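Local atomic coordinates of phosphoribosylaminoimidazole-succinocarboxamide synthase (Saccharomyces cerevisiae, PDB entry 2CNQ), a protein that catalyses the ATP-dependent joining of 4-carboxy-5-aminoimidazole ribotide and aspartate to form SAICAR in de novo purine biosynthesis. Residues Q261-W266 with V278-D283; T36-A41 with E47-E52; L117-R122 with E193-L198. All blocks are in the same frame, centred on the assembly; numbering follows the deposited sequence. Where two conformers were deposited one is given.

Contact 1 (Q261-W266 with V278-D283); sequences QFLRDW and VKMPQD. With ADP (adenosine-5'-diphosphate), chain F; AMZ (aminoimidazole 4-carboxamide ribonucleotide), chain C.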
loop_
_atom_site.group_PDB
_atom_site.type_symbol
_atom_site.label_atom_id
_atom_site.label_comp_id
_atom_site.label_asym_id
_atom_site.label_seq_id
_atom_site.Cartn_x
_atom_site.Cartn_y
_atom_site.Cartn_z
ATOM N N GLN A 261 -3.506 10.713 1.761
ATOM C CA GLN A 261 -4.705 11.473 1.955
ATOM C C GLN A 261 -4.442 12.953 1.826
ATOM O O GLN A 261 -5.307 13.679 1.392
ATOM C CB GLN A 261 -5.362 11.172 3.288
ATOM C CG GLN A 261 -6.783 11.604 3.326
ATOM C CD GLN A 261 -7.610 10.803 2.363
ATOM O OE1 GLN A 261 -7.438 9.603 2.250
ATOM N NE2 GLN A 261 -8.507 11.465 1.657
ATOM N N PHE A 262 -3.263 13.411 2.166
ATOM C CA PHE A 262 -2.952 14.793 2.006
ATOM C C PHE A 262 -3.153 15.196 0.563
ATOM O O PHE A 262 -3.711 16.231 0.267
ATOM C CB PHE A 262 -1.524 15.002 2.400
ATOM C CG PHE A 262 -1.038 16.342 2.064
ATOM C CD1 PHE A 262 -0.138 16.500 1.047
ATOM C CD2 PHE A 262 -1.516 17.451 2.720
ATOM C CE1 PHE A 262 0.296 17.740 0.692
ATOM C CE2 PHE A 262 -1.081 18.690 2.376
ATOM C CZ PHE A 262 -0.174 18.838 1.350
ATOM N N LEU A 263 -2.640 14.393 -0.354
ATOM C CA LEU A 263 -2.749 14.705 -1.759
ATOM C C LEU A 263 -4.156 14.556 -2.204
ATOM O O LEU A 263 -4.660 15.394 -2.912
ATOM C CB LEU A 263 -1.840 13.813 -2.565
ATOM C CG LEU A 263 -2.005 13.979 -4.056
ATOM C CD1 LEU A 263 -1.657 15.379 -4.522
ATOM C CD2 LEU A 263 -1.204 12.942 -4.784
ATOM N N ARG A 264 -4.814 13.486 -1.818
ATOM C CA ARG A 264 -6.200 13.316 -2.185
ATOM C C ARG A 264 -6.992 14.525 -1.796
ATOM O O ARG A 264 -7.780 15.051 -2.572
ATOM C CB ARG A 264 -6.761 12.115 -1.490
ATOM C CG ARG A 264 -6.194 10.809 -1.911
ATOM C CD ARG A 264 -6.818 9.736 -1.132
ATOM N NE ARG A 264 -6.272 8.430 -1.452
ATOM C CZ ARG A 264 -5.761 7.597 -0.573
ATOM N NH1 ARG A 264 -5.722 7.881 0.707
ATOM N NH2 ARG A 264 -5.260 6.471 -1.012
ATOM N N ASP A 265 -6.817 14.949 -0.568
ATOM C CA ASP A 265 -7.593 16.044 -0.079
ATOM C C ASP A 265 -7.256 17.326 -0.778
ATOM O O ASP A 265 -8.135 18.130 -1.033
ATOM C CB ASP A 265 -7.430 16.167 1.412
ATOM C CG ASP A 265 -8.105 15.059 2.193
ATOM O OD1 ASP A 265 -7.881 15.030 3.406
ATOM O OD2 ASP A 265 -8.836 14.258 1.626
ATOM N N TRP A 266 -5.991 17.538 -1.076
ATOM C CA TRP A 266 -5.597 18.722 -1.779
ATOM C C TRP A 266 -6.250 18.734 -3.144
ATOM O O TRP A 266 -6.779 19.732 -3.584
ATOM C CB TRP A 266 -4.083 18.778 -1.936
ATOM C CG TRP A 266 -3.665 19.978 -2.643
ATOM C CD1 TRP A 266 -3.501 21.204 -2.120
ATOM C CD2 TRP A 266 -3.431 20.093 -4.042
ATOM N NE1 TRP A 266 -3.165 22.092 -3.101
ATOM C CE2 TRP A 266 -3.097 21.430 -4.290
ATOM C CE3 TRP A 266 -3.399 19.200 -5.091
ATOM C CZ2 TRP A 266 -2.801 21.898 -5.546
ATOM C CZ3 TRP A 266 -3.109 19.685 -6.348
ATOM C CH2 TRP A 266 -2.802 21.009 -6.555
ATOM N N VAL A 278 -2.307 16.335 -13.685
ATOM C CA VAL A 278 -2.234 17.379 -12.703
ATOM C C VAL A 278 -0.812 17.533 -12.254
ATOM O O VAL A 278 -0.168 16.591 -11.836
ATOM C CB VAL A 278 -3.126 17.097 -11.522
ATOM C CG1 VAL A 278 -2.855 18.027 -10.382
ATOM C CG2 VAL A 278 -4.559 17.208 -11.960
ATOM N N LYS A 279 -0.354 18.751 -12.301
ATOM C CA LYS A 279 0.943 19.082 -11.809
ATOM C C LYS A 279 0.790 19.519 -10.392
ATOM O O LYS A 279 0.210 20.561 -10.107
ATOM C CB LYS A 279 1.556 20.185 -12.641
ATOM C CG LYS A 279 3.002 20.467 -12.219
ATOM C CD LYS A 279 4.038 20.394 -13.361
ATOM C CE LYS A 279 5.471 20.234 -12.835
ATOM N NZ LYS A 279 5.870 21.389 -12.034
ATOM N N MET A 280 1.259 18.705 -9.480
ATOM C CA MET A 280 1.266 19.115 -8.111
ATOM C C MET A 280 2.220 20.258 -7.997
ATOM O O MET A 280 3.351 20.140 -8.421
ATOM C CB MET A 280 1.784 18.005 -7.245
ATOM C CG MET A 280 0.905 16.799 -7.205
ATOM S SD MET A 280 1.676 15.470 -6.330
ATOM C CE MET A 280 2.923 15.026 -7.512
ATOM N N PRO A 281 1.805 21.344 -7.381
ATOM C CA PRO A 281 2.749 22.384 -7.106
ATOM C C PRO A 281 3.864 21.843 -6.276
ATOM O O PRO A 281 3.705 20.888 -5.528
ATOM C CB PRO A 281 1.924 23.388 -6.312
ATOM C CG PRO A 281 0.533 23.153 -6.793
ATOM C CD PRO A 281 0.453 21.678 -6.948
ATOM N N GLN A 282 4.994 22.496 -6.362
ATOM C CA GLN A 282 6.133 22.023 -5.629
ATOM C C GLN A 282 5.836 21.907 -4.161
ATOM O O GLN A 282 6.309 21.003 -3.519
ATOM C CB GLN A 282 7.292 22.968 -5.838
ATOM C CG GLN A 282 8.585 22.469 -5.277
ATOM C CD GLN A 282 9.116 21.303 -6.062
ATOM O OE1 GLN A 282 9.375 21.418 -7.267
ATOM N NE2 GLN A 282 9.259 20.161 -5.406
ATOM N N ASP A 283 5.072 22.825 -3.615
ATOM C CA ASP A 283 4.738 22.771 -2.221
ATOM C C ASP A 283 4.026 21.489 -1.878
ATOM O O ASP A 283 4.238 20.923 -0.821
ATOM C CB ASP A 283 3.802 23.942 -1.948
ATOM C CG ASP A 283 3.371 24.017 -0.567
ATOM O OD1 ASP A 283 4.261 24.146 0.270
ATOM O OD2 ASP A 283 2.156 23.950 -0.315
HETATM P PB ADP F . -4.967 5.413 -6.551
HETATM O O1B ADP F . -4.566 5.489 -7.986
HETATM O O2B ADP F . -5.727 4.168 -6.185
HETATM O O3B ADP F . -3.792 5.739 -5.657
HETATM P PA ADP F . -6.426 6.436 -4.693
HETATM O O1A ADP F . -6.965 7.671 -4.080
HETATM O O2A ADP F . -5.338 5.952 -3.807
HETATM O O3A ADP F . -6.056 6.547 -6.221
HETATM O "O5'" ADP F . -7.484 5.283 -4.736
HETATM C "C5'" ADP F . -7.795 4.608 -3.536
HETATM C "C4'" ADP F . -8.971 3.662 -3.658
HETATM O "O4'" ADP F . -10.128 4.454 -3.901
HETATM C "C3'" ADP F . -8.774 2.723 -4.820
HETATM O "O3'" ADP F . -9.393 1.482 -4.538
HETATM C "C2'" ADP F . -9.492 3.447 -5.915
HETATM O "O2'" ADP F . -9.979 2.550 -6.880
HETATM C "C1'" ADP F . -10.636 4.098 -5.173
HETATM N N9 ADP F . -11.105 5.320 -5.815
HETATM C C8 ADP F . -10.324 6.213 -6.398
HETATM N N7 ADP F . -11.045 7.220 -6.906
HETATM C C5 ADP F . -12.312 6.968 -6.622
HETATM C C6 ADP F . -13.532 7.695 -6.894
HETATM N N6 ADP F . -13.460 8.865 -7.572
HETATM N N1 ADP F . -14.669 7.125 -6.453
HETATM C C2 ADP F . -14.687 5.934 -5.783
HETATM N N3 ADP F . -13.574 5.221 -5.494
HETATM C C4 ADP F . -12.373 5.702 -5.894
HETATM O O5 AMZ C . -4.393 1.119 -3.816
HETATM C C6 AMZ C . -5.561 0.854 -3.626
HETATM N N2 AMZ C . -6.353 0.324 -4.552
HETATM C C3A AMZ C . -6.170 1.083 -2.331
HETATM C C7A AMZ C . -5.560 1.649 -1.253
HETATM N N3 AMZ C . -4.295 2.056 -1.038
HETATM N N1 AMZ C . -7.448 0.798 -2.025
HETATM C C5 AMZ C . -7.626 1.165 -0.776
HETATM N N AMZ C . -6.483 1.704 -0.295
HETATM C C1 AMZ C . -6.274 2.156 1.058
HETATM C C2 AMZ C . -6.447 3.633 1.248
HETATM C C3 AMZ C . -6.850 3.724 2.692
HETATM O O2 AMZ C . -5.662 3.624 3.446
HETATM O O1 AMZ C . -5.245 4.304 0.933
HETATM O O AMZ C . -7.290 1.574 1.824
HETATM C C AMZ C . -7.685 2.465 2.857
HETATM C C4 AMZ C . -9.159 2.696 2.798
HETATM O O3 AMZ C . -9.438 3.559 1.708
HETATM P P AMZ C . -10.927 4.106 1.539
HETATM O OP1 AMZ C . -11.777 2.959 1.103
HETATM O O4 AMZ C . -10.794 5.160 0.466
HETATM O OP2 AMZ C . -11.404 4.660 2.842
#
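Trp266 and Pro281 meet from opposite directions, with Pro281 CD 3.3 Å from Trp266 CH2. Pro281 CD comes at the indole obliquely. At the edge of the same indole, CZ3 has CG1 of Val278 beside it. The indole extends this way because CG stands anti to the backbone N (chi1 -180°). One helical turn earlier, Leu263 and Met280 cross at about a right angle, and the Leu263 CD1 methyl rests 3.8 Å from Met280 SD. No hydrogen bond joins the two segments. Ile39 touches both Leu263 and Met280, and Pro281 is the N-cap residue of helix 282-300.

Arg264 turns to the ligands instead. Its NE gives a hydrogen bond to O1A of ADP (2.8 Å). NH2 is shared between ADP O2A, in an almost straight bond (178°), and the ribose oxygen O1 of AMZ (2.9 Å). Gln261 OE1 accepts a hydrogen bond from Arg264 NH1 (2.9 Å), and Gln261 NE2 in turn donates to Asp265 OD2 (2.8 Å). This chain of bonds helps to fix the guanidinium. The contact is thus apolar toward 278-283 and polar toward the nucleotides. Charges pair at the ADP alpha-phosphate, whose charge the arginine would probably offset.

Contact 2 (T36-A41 with E47-E52); sequences TDRISA and ENSIPE. With ADP (adenosine-5'-diphosphate), chain F.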
loop_
_atom_site.group_PDB
_atom_site.type_symbol
_atom_site.label_atom_id
_atom_site.label_comp_id
_atom_site.label_asym_id
_atom_site.label_seq_id
_atom_site.Cartn_x
_atom_site.Cartn_y
_atom_site.Cartn_z
ATOM N N THR A 36 8.141 3.149 -8.921
ATOM C CA THR A 36 8.541 4.413 -9.440
ATOM C C THR A 36 8.147 5.476 -8.444
ATOM O O THR A 36 7.674 5.181 -7.368
ATOM C CB THR A 36 7.945 4.683 -10.801
ATOM O OG1 THR A 36 6.578 5.031 -10.653
ATOM C CG2 THR A 36 8.159 3.538 -11.741
ATOM N N ASP A 37 8.363 6.706 -8.844
ATOM C CA ASP A 37 8.022 7.859 -8.069
ATOM C C ASP A 37 6.721 8.460 -8.468
ATOM O O ASP A 37 6.383 9.532 -8.015
ATOM C CB ASP A 37 9.144 8.849 -8.142
ATOM C CG ASP A 37 10.360 8.355 -7.460
ATOM O OD1 ASP A 37 11.458 8.810 -7.822
ATOM O OD2 ASP A 37 10.254 7.529 -6.551
ATOM N N ARG A 38 5.971 7.775 -9.305
ATOM C CA ARG A 38 4.680 8.238 -9.650
ATOM C C ARG A 38 3.794 8.255 -8.426
ATOM O O ARG A 38 3.956 7.499 -7.493
ATOM C CB ARG A 38 4.055 7.336 -10.695
ATOM C CG ARG A 38 4.824 7.324 -12.002
ATOM C CD ARG A 38 4.101 6.602 -13.082
ATOM N NE ARG A 38 3.823 5.220 -12.783
ATOM C CZ ARG A 38 4.526 4.190 -13.218
ATOM N NH1 ARG A 38 4.121 2.970 -12.974
ATOM N NH2 ARG A 38 5.635 4.365 -13.894
ATOM N N ILE A 39 2.814 9.110 -8.453
ATOM C CA ILE A 39 1.822 9.127 -7.405
ATOM C C ILE A 39 0.502 9.338 -8.052
ATOM O O ILE A 39 0.387 10.030 -9.040
ATOM C CB ILE A 39 2.139 10.177 -6.360
ATOM C CG1 ILE A 39 1.190 10.091 -5.174
ATOM C CG2 ILE A 39 2.160 11.561 -6.945
ATOM C CD1 ILE A 39 1.658 10.879 -3.988
ATOM N N SER A 40 -0.498 8.717 -7.498
ATOM C CA SER A 40 -1.823 8.768 -8.040
ATOM C C SER A 40 -2.776 9.066 -6.945
ATOM O O SER A 40 -2.515 8.859 -5.788
ATOM C CB SER A 40 -2.144 7.430 -8.642
ATOM O OG SER A 40 -2.112 6.413 -7.673
ATOM N N ALA A 41 -3.926 9.565 -7.322
ATOM C CA ALA A 41 -4.990 9.754 -6.364
ATOM C C ALA A 41 -6.244 9.625 -7.144
ATOM O O ALA A 41 -6.322 10.058 -8.282
ATOM C CB ALA A 41 -4.900 11.085 -5.729
ATOM N N GLU A 47 0.825 14.276 -12.872
ATOM C CA GLU A 47 1.783 14.527 -13.926
ATOM C C GLU A 47 3.182 14.370 -13.440
ATOM O O GLU A 47 4.015 13.835 -14.131
ATOM C CB GLU A 47 1.634 15.932 -14.449
ATOM C CG GLU A 47 2.536 16.275 -15.537
ATOM C CD GLU A 47 2.328 15.358 -16.702
ATOM O OE1 GLU A 47 1.194 14.890 -16.917
ATOM O OE2 GLU A 47 3.308 15.117 -17.425
ATOM N N ASN A 48 3.447 14.885 -12.262
ATOM C CA ASN A 48 4.748 14.880 -11.717
ATOM C C ASN A 48 4.866 13.885 -10.601
ATOM O O ASN A 48 3.914 13.343 -10.093
ATOM C CB ASN A 48 5.174 16.275 -11.307
ATOM C CG ASN A 48 4.224 16.978 -10.393
ATOM O OD1 ASN A 48 3.039 16.707 -10.335
ATOM N ND2 ASN A 48 4.759 17.966 -9.695
ATOM N N SER A 49 6.091 13.604 -10.271
ATOM C CA SER A 49 6.436 12.564 -9.361
ATOM C C SER A 49 6.824 13.132 -8.007
ATOM O O SER A 49 6.986 14.329 -7.818
ATOM C CB SER A 49 7.580 11.782 -10.016
ATOM O OG SER A 49 7.084 10.845 -11.025
ATOM N N ILE A 50 6.943 12.228 -7.064
ATOM C CA ILE A 50 7.455 12.545 -5.746
ATOM C C ILE A 50 8.817 11.896 -5.688
ATOM O O ILE A 50 8.904 10.690 -5.620
ATOM C CB ILE A 50 6.559 11.989 -4.660
ATOM C CG1 ILE A 50 5.107 12.450 -4.740
ATOM C CG2 ILE A 50 7.143 12.314 -3.311
ATOM C CD1 ILE A 50 4.852 13.893 -4.603
ATOM N N PRO A 51 9.890 12.653 -5.748
ATOM C CA PRO A 51 11.186 12.021 -5.840
ATOM C C PRO A 51 11.413 11.049 -4.731
ATOM O O PRO A 51 11.204 11.347 -3.561
ATOM C CB PRO A 51 12.169 13.182 -5.771
ATOM C CG PRO A 51 11.386 14.298 -6.352
ATOM C CD PRO A 51 9.977 14.102 -5.899
ATOM N N GLU A 52 11.859 9.881 -5.114
ATOM C CA GLU A 52 12.195 8.803 -4.203
ATOM C C GLU A 52 11.050 8.214 -3.452
ATOM O O GLU A 52 11.242 7.360 -2.639
ATOM C CB GLU A 52 13.335 9.165 -3.270
ATOM C CG GLU A 52 14.619 9.455 -4.014
ATOM C CD GLU A 52 14.670 10.849 -4.580
ATOM O OE1 GLU A 52 14.419 11.785 -3.803
ATOM O OE2 GLU A 52 14.996 11.033 -5.767
HETATM P PB ADP F . -4.967 5.413 -6.551
HETATM O O1B ADP F . -4.566 5.489 -7.986
HETATM O O2B ADP F . -5.727 4.168 -6.185
HETATM O O3B ADP F . -3.792 5.739 -5.657
HETATM P PA ADP F . -6.426 6.436 -4.693
HETATM O O1A ADP F . -6.965 7.671 -4.080
HETATM O O2A ADP F . -5.338 5.952 -3.807
HETATM O O3A ADP F . -6.056 6.547 -6.221
HETATM O "O5'" ADP F . -7.484 5.283 -4.736
HETATM C "C5'" ADP F . -7.795 4.608 -3.536
HETATM C "C4'" ADP F . -8.971 3.662 -3.658
HETATM O "O4'" ADP F . -10.128 4.454 -3.901
HETATM C "C3'" ADP F . -8.774 2.723 -4.820
HETATM O "O3'" ADP F . -9.393 1.482 -4.538
HETATM C "C2'" ADP F . -9.492 3.447 -5.915
HETATM O "O2'" ADP F . -9.979 2.550 -6.880
HETATM C "C1'" ADP F . -10.636 4.098 -5.173
HETATM N N9 ADP F . -11.105 5.320 -5.815
HETATM C C8 ADP F . -10.324 6.213 -6.398
HETATM N N7 ADP F . -11.045 7.220 -6.906
HETATM C C5 ADP F . -12.312 6.968 -6.622
HETATM C C6 ADP F . -13.532 7.695 -6.894
HETATM N N6 ADP F . -13.460 8.865 -7.572
HETATM N N1 ADP F . -14.669 7.125 -6.453
HETATM C C2 ADP F . -14.687 5.934 -5.783
HETATM N N3 ADP F . -13.574 5.221 -5.494
HETATM C C4 ADP F . -12.373 5.702 -5.894
HETATM O O HOH W 1 3.044 10.884 -10.783
#
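Asp37 O accepts the backbone N-H of Ile50 at 2.9 Å, a bond that joins the two arms flanking the small antiparallel hairpin 40-41/44-45. An ST turn lies at the start of 36-41: Thr36 OG1 accepts from Arg38 N.

The polar contacts centre on Asp37. Its OD1 takes the N-H of Glu52, the N-cap residue of helix 53-67, at 2.9 Å. That N-H comes from above the carboxylate plane, 60° out of it. CG of Asp37 is anti to its carbonyl carbon (chi1 -67°), which carries the carboxylate to Glu52 N. The other oxygen, OD2, has a salt bridge to Arg105 and a hydrogen bond to Gly54 N. The carboxylate therefore ties the helix start to a basic side chain, which would probably favour its charged form. Arg289 pairs with Glu52 OE1.

The apolar contact is made by two isoleucines, Ile39 and Ile50. The Ile39 CG2 and CD1 methyls both lie against CG1 of Ile50, with CG2 3.8 Å away. Thr288 and Tyr292 of helix 282-300 also touch Ile39.

Near the ligand, Ser40 OG comes within 2.6 Å of ADP O1B, and Ser40 and Ala41 belong to the ADP pocket. Farther back, a water bridges the two segments. It accepts from Ile39 N at 2.9 Å and donates to Asn48 O at 2.7 Å.

Contact 3 (L117-R122 with E193-L198); sequences LEVIVR and ELAVKL. With AMZ (aminoimidazole 4-carboxamide ribonucleotide), chain C.
Strand 119-122 passes over helix 193-198 with their axes 8.4 Å apart and at 49° to each other, Val121 and Val196 being nearest by CA. Ala195 packs between two valines of the strand. Its CB lies 3.4 Å from Val119 CG1 and 3.5 Å from Val121 CG2, both tight for carbon pairs. With only a methyl at Ala195, the helix can come this near. Val121 also crosses Val196 at about a right angle, with Val121 CG1 4.1 Å from Val196 CG2. Phe220 of strand 211-223 touches both Val119 and Ala195.

Ile120 points away from the helix. Its outer carbons lie against AMZ. CD1 is 3.7 Å from C5 of the imidazole, and CG2 rests over one face of the Arg122 guanidinium, offset toward the rim. An alanine here would lose these methyls and is likely to leave the imidazole and the guanidinium less firmly placed. Arg122 reaches the phosphate by an extended chain. Its NH1 hydrogen-bonds to AMZ OP2 and NH2 to AMZ OP1, each at 2.9 Å and nearly straight. His140 also pairs with NH2. This is a helix-backed strand of a mixed sheet, with the other face contributing Glu118, Ile120 and Arg122 to the AMZ pocket.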
loop_
_atom_site.group_PDB
_atom_site.type_symbol
_atom_site.label_atom_id
_atom_site.label_comp_id
_atom_site.label_asym_id
_atom_site.label_seq_id
_atom_site.Cartn_x
_atom_site.Cartn_y
_atom_site.Cartn_z
ATOM N N LEU A 117 -8.782 -9.159 -4.377
ATOM C CA LEU A 117 -9.389 -8.238 -3.452
ATOM C C LEU A 117 -8.380 -7.238 -3.044
ATOM O O LEU A 117 -7.216 -7.549 -2.912
ATOM C CB LEU A 117 -9.812 -8.942 -2.177
ATOM C CG LEU A 117 -10.841 -10.031 -2.321
ATOM C CD1 LEU A 117 -10.956 -10.793 -1.034
ATOM C CD2 LEU A 117 -12.170 -9.444 -2.719
ATOM N N GLU A 118 -8.828 -6.040 -2.794
ATOM C CA GLU A 118 -8.074 -5.116 -1.989
ATOM C C GLU A 118 -8.418 -5.470 -0.571
ATOM O O GLU A 118 -9.553 -5.367 -0.145
ATOM C CB GLU A 118 -8.456 -3.698 -2.252
ATOM C CG GLU A 118 -8.397 -3.277 -3.661
ATOM C CD GLU A 118 -7.033 -3.305 -4.277
ATOM O OE1 GLU A 118 -6.965 -2.867 -5.444
ATOM O OE2 GLU A 118 -6.035 -3.726 -3.699
ATOM N N VAL A 119 -7.441 -5.963 0.145
ATOM C CA VAL A 119 -7.662 -6.496 1.475
ATOM C C VAL A 119 -7.478 -5.370 2.444
ATOM O O VAL A 119 -6.428 -5.184 3.019
ATOM C CB VAL A 119 -6.748 -7.667 1.720
ATOM C CG1 VAL A 119 -6.937 -8.214 3.103
ATOM C CG2 VAL A 119 -6.993 -8.746 0.680
ATOM N N ILE A 120 -8.517 -4.578 2.570
ATOM C CA ILE A 120 -8.489 -3.417 3.406
ATOM C C ILE A 120 -8.883 -3.804 4.790
ATOM O O ILE A 120 -9.841 -4.525 5.005
ATOM C CB ILE A 120 -9.403 -2.360 2.866
ATOM C CG1 ILE A 120 -8.922 -1.908 1.511
ATOM C CG2 ILE A 120 -9.551 -1.204 3.810
ATOM C CD1 ILE A 120 -9.979 -1.223 0.715
ATOM N N VAL A 121 -8.131 -3.315 5.754
ATOM C CA VAL A 121 -8.476 -3.401 7.144
ATOM C C VAL A 121 -8.573 -2.016 7.674
ATOM O O VAL A 121 -7.713 -1.207 7.439
ATOM C CB VAL A 121 -7.463 -4.198 7.945
ATOM C CG1 VAL A 121 -7.902 -4.260 9.388
ATOM C CG2 VAL A 121 -7.311 -5.563 7.383
ATOM N N ARG A 122 -9.645 -1.773 8.399
ATOM C CA ARG A 122 -9.875 -0.497 9.018
ATOM C C ARG A 122 -9.865 -0.652 10.504
ATOM O O ARG A 122 -10.655 -1.373 11.060
ATOM C CB ARG A 122 -11.180 0.082 8.597
ATOM C CG ARG A 122 -11.328 0.160 7.110
ATOM C CD ARG A 122 -12.670 0.717 6.751
ATOM N NE ARG A 122 -12.903 0.608 5.338
ATOM C CZ ARG A 122 -12.557 1.504 4.460
ATOM N NH1 ARG A 122 -12.096 2.670 4.807
ATOM N NH2 ARG A 122 -12.703 1.214 3.191
ATOM N N GLU A 193 -9.272 -12.847 8.487
ATOM C CA GLU A 193 -8.680 -13.025 9.771
ATOM C C GLU A 193 -7.221 -12.707 9.740
ATOM O O GLU A 193 -6.724 -12.094 10.650
ATOM C CB GLU A 193 -8.924 -14.409 10.275
ATOM C CG GLU A 193 -10.370 -14.586 10.612
ATOM C CD GLU A 193 -10.659 -15.871 11.277
ATOM O OE1 GLU A 193 -11.789 -16.029 11.732
ATOM O OE2 GLU A 193 -9.773 -16.732 11.324
ATOM N N LEU A 194 -6.541 -13.090 8.688
ATOM C CA LEU A 194 -5.140 -12.827 8.606
ATOM C C LEU A 194 -4.933 -11.348 8.479
ATOM O O LEU A 194 -4.061 -10.788 9.104
ATOM C CB LEU A 194 -4.551 -13.532 7.419
ATOM C CG LEU A 194 -3.086 -13.262 7.159
ATOM C CD1 LEU A 194 -2.257 -13.673 8.349
ATOM C CD2 LEU A 194 -2.648 -13.984 5.934
ATOM N N ALA A 195 -5.710 -10.704 7.645
ATOM C CA ALA A 195 -5.524 -9.290 7.454
ATOM C C ALA A 195 -5.697 -8.556 8.753
ATOM O O ALA A 195 -4.935 -7.663 9.055
ATOM C CB ALA A 195 -6.497 -8.794 6.423
ATOM N N VAL A 196 -6.715 -8.892 9.519
ATOM C CA VAL A 196 -6.927 -8.219 10.769
ATOM C C VAL A 196 -5.795 -8.523 11.709
ATOM O O VAL A 196 -5.347 -7.647 12.410
ATOM C CB VAL A 196 -8.278 -8.571 11.366
ATOM C CG1 VAL A 196 -8.363 -8.176 12.801
ATOM C CG2 VAL A 196 -9.356 -7.909 10.536
ATOM N N LYS A 197 -5.325 -9.741 11.722
ATOM C CA LYS A 197 -4.235 -10.089 12.585
ATOM C C LYS A 197 -3.002 -9.282 12.257
ATOM O O LYS A 197 -2.359 -8.742 13.124
ATOM C CB LYS A 197 -3.957 -11.556 12.453
ATOM C CG LYS A 197 -3.039 -12.052 13.503
ATOM C CD LYS A 197 -2.792 -13.521 13.389
ATOM C CE LYS A 197 -3.960 -14.330 13.812
ATOM N NZ LYS A 197 -3.541 -15.743 14.050
ATOM N N LEU A 198 -2.668 -9.217 10.975
ATOM C CA LEU A 198 -1.513 -8.463 10.563
ATOM C C LEU A 198 -1.693 -7.024 10.892
ATOM O O LEU A 198 -0.812 -6.384 11.420
ATOM C CB LEU A 198 -1.243 -8.634 9.087
ATOM C CG LEU A 198 -0.985 -10.043 8.612
ATOM C CD1 LEU A 198 -0.803 -10.053 7.131
ATOM C CD2 LEU A 198 0.205 -10.648 9.296
HETATM O O5 AMZ C . -4.393 1.119 -3.816
HETATM C C6 AMZ C . -5.561 0.854 -3.626
HETATM N N2 AMZ C . -6.353 0.324 -4.552
HETATM C C3A AMZ C . -6.170 1.083 -2.331
HETATM C C7A AMZ C . -5.560 1.649 -1.253
HETATM N N3 AMZ C . -4.295 2.056 -1.038
HETATM N N1 AMZ C . -7.448 0.798 -2.025
HETATM C C5 AMZ C . -7.626 1.165 -0.776
HETATM N N AMZ C . -6.483 1.704 -0.295
HETATM C C1 AMZ C . -6.274 2.156 1.058
HETATM C C2 AMZ C . -6.447 3.633 1.248
HETATM C C3 AMZ C . -6.850 3.724 2.692
HETATM O O2 AMZ C . -5.662 3.624 3.446
HETATM O O1 AMZ C . -5.245 4.304 0.933
HETATM O O AMZ C . -7.290 1.574 1.824
HETATM C C AMZ C . -7.685 2.465 2.857
HETATM C C4 AMZ C . -9.159 2.696 2.798
HETATM O O3 AMZ C . -9.438 3.559 1.708
HETATM P P AMZ C . -10.927 4.106 1.539
HETATM O OP1 AMZ C . -11.777 2.959 1.103
HETATM O O4 AMZ C . -10.794 5.160 0.466
HETATM O OP2 AMZ C . -11.404 4.660 2.842
#

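In the fold
Contacts 1 and 2 are neighbours, with centres 11 Å apart. They touch directly: the distance from Val278 O to Glu47 N is 2.7 Å and from Met280 N to Asn48 OD1 2.8 Å, both probable hydrogen bonds. Both contacts reach the same ADP, through Arg264 in one and Ser40 and Ala41 in the other. Contact 3 lies across the centre of the chain, about 28 Å from contact 1 and 26 Å from contact 2 between centres. It shares AMZ with contact 1, although their nearest protein atoms stay about 9 Å apart. Arg264 meets the AMZ ribose while Arg122 holds its phosphate, so the ligand bridges the two regions. Asp171 hydrogen-bonds both ligands.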